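Local coordinates for protein glutathione S-transferase (Rhodospirillum rubrum F11, PDB 4O7H) that probably conjugates glutathione to electrophilic substrates, as a dimeric glutathione S-transferase with a thioredoxin-like N-terminal domain and an all-helical C-terminal domain, at residues K101-E105 / V106-L110. Residues are numbered along the deposited sequence; the frame is centred on the assembly and turned at random.
Sequences KFNRE and VTEPL
With CG trans to its own amide nitrogen (chi1 -174°), Phe-102 carries its ring forward along the helix to Val-106, whose CB sits over one face, 4.0 Å from the ring centroid, in a CH-pi contact. These ten residues are a stretch of the long helix 85-119 in the helical domain of the glutathione S-transferase fold, widened to pi-type geometry just ahead of a proline kink. Phe-102 O takes two N-H groups from opposite faces of its carbonyl plane: Val-106 N at 2.8 Å and, one residue further on, Thr-107 N at 3.3 Å. The i to i+5 pattern continues where Glu-108 N binds Asn-103 O at 2.8 Å, nearly straight at 167°. Pro-109 suits the next position: lacking an N-H, it sets its CD 3.6 Å from Arg-104 O, and water 2 donates to that carbonyl and to Glu-108 OE1. The aromatic and branched apolar side chains belong on the buried flank, where Phe-102 and Val-106 both pack on Ile-173 of helix 161-175, and His-140 of helix 127-150 meets the Phe-102 ring edge-to-face. Charged and amide groups suit the outer flank. Arg-104, bent at chi2 and chi3, runs alongside Glu-108, and its NE makes a long salt bridge to OE1; its NH1 pairs with Glu-108 of the second subunit, so the two glutamates probably share in balancing its charge across the dimer interface. Asn-103 ND2 bonds only weakly to Glu-108 OE2, the amide and carboxylate planes standing 75° apart, but water 1 bridges the same two atoms. Thr-107 OG1 is buried without a hydrogen-bonding partner and lies at the edge of the Phe-102 ring, in its plane, 3.2 Å from CD1.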
# COMPACT_ATOMS: atom_id res chain seq x y z
N LYS A 101 5.45 -6.25 1.20
CA LYS A 101 6.65 -7.10 1.25
C LYS A 101 6.41 -8.43 0.51
O LYS A 101 7.18 -8.81 -0.38
CB LYS A 101 7.15 -7.34 2.67
CG LYS A 101 8.47 -8.02 2.75
CD LYS A 101 8.89 -8.32 4.17
CE LYS A 101 10.04 -9.30 4.26
NZ LYS A 101 11.34 -8.73 3.78
N PHE A 102 5.38 -9.18 0.89
CA PHE A 102 5.11 -10.42 0.18
C PHE A 102 4.82 -10.14 -1.27
O PHE A 102 5.30 -10.84 -2.18
CB PHE A 102 3.92 -11.16 0.85
CG PHE A 102 3.65 -12.55 0.28
CD1 PHE A 102 3.04 -12.72 -0.93
CD2 PHE A 102 3.94 -13.65 1.03
CE1 PHE A 102 2.79 -13.98 -1.42
CE2 PHE A 102 3.68 -14.91 0.57
CZ PHE A 102 3.10 -15.08 -0.66
N ASN A 103 4.04 -9.08 -1.53
CA ASN A 103 3.66 -8.74 -2.88
C ASN A 103 4.88 -8.49 -3.76
O ASN A 103 4.93 -8.95 -4.89
CB ASN A 103 2.74 -7.54 -2.89
CG ASN A 103 2.26 -7.19 -4.27
OD1 ASN A 103 1.61 -7.98 -4.94
ND2 ASN A 103 2.67 -6.00 -4.76
N ARG A 104 5.84 -7.72 -3.24
CA ARG A 104 7.01 -7.35 -4.04
C ARG A 104 7.96 -8.52 -4.22
O ARG A 104 8.58 -8.64 -5.29
CB ARG A 104 7.74 -6.12 -3.42
CG ARG A 104 6.90 -4.86 -3.57
CD ARG A 104 6.71 -4.32 -5.01
NE ARG A 104 7.98 -3.85 -5.61
CZ ARG A 104 8.51 -2.64 -5.41
NH1 ARG A 104 7.88 -1.75 -4.67
NH2 ARG A 104 9.67 -2.32 -5.97
N GLU A 105 8.09 -9.36 -3.20
CA GLU A 105 9.09 -10.41 -3.16
C GLU A 105 8.62 -11.71 -3.82
O GLU A 105 9.45 -12.54 -4.23
CB GLU A 105 9.49 -10.71 -1.72
CG GLU A 105 10.25 -9.56 -1.05
CD GLU A 105 10.64 -9.78 0.41
OE1 GLU A 105 10.31 -10.80 1.04
OE2 GLU A 105 11.35 -8.89 0.97
N VAL A 106 7.30 -11.91 -3.89
CA VAL A 106 6.73 -13.19 -4.31
C VAL A 106 5.61 -13.03 -5.37
O VAL A 106 5.67 -13.52 -6.48
CB VAL A 106 6.21 -13.97 -3.08
CG1 VAL A 106 5.69 -15.33 -3.52
CG2 VAL A 106 7.24 -14.12 -1.95
N THR A 107 4.52 -12.36 -5.00
CA THR A 107 3.38 -12.26 -5.88
C THR A 107 3.65 -11.60 -7.22
O THR A 107 3.32 -12.15 -8.29
CB THR A 107 2.23 -11.51 -5.20
OG1 THR A 107 2.07 -12.04 -3.88
CG2 THR A 107 0.95 -11.73 -6.00
N GLU A 108 4.28 -10.42 -7.19
CA GLU A 108 4.56 -9.72 -8.43
C GLU A 108 5.37 -10.55 -9.40
O GLU A 108 4.92 -10.72 -10.52
CB GLU A 108 5.26 -8.39 -8.20
CG GLU A 108 4.30 -7.29 -7.88
CD GLU A 108 4.93 -5.91 -7.80
OE1 GLU A 108 6.16 -5.78 -7.88
OE2 GLU A 108 4.16 -4.97 -7.63
N PRO A 109 6.53 -11.07 -8.98
CA PRO A 109 7.27 -11.85 -9.99
C PRO A 109 6.55 -13.13 -10.43
O PRO A 109 6.51 -13.44 -11.61
CB PRO A 109 8.57 -12.16 -9.31
CG PRO A 109 8.34 -11.99 -7.84
CD PRO A 109 7.34 -10.88 -7.78
N LEU A 110 5.95 -13.87 -9.52
CA LEU A 110 5.39 -15.17 -9.94
C LEU A 110 4.13 -15.00 -10.76
O LEU A 110 3.89 -15.70 -11.73
CB LEU A 110 5.19 -16.09 -8.75
CG LEU A 110 6.48 -16.57 -8.08
CD1 LEU A 110 6.25 -17.31 -6.78
CD2 LEU A 110 7.32 -17.50 -8.99
O HOH W 1 1.73 -5.29 -7.76
O HOH W 2 8.64 -7.04 -7.52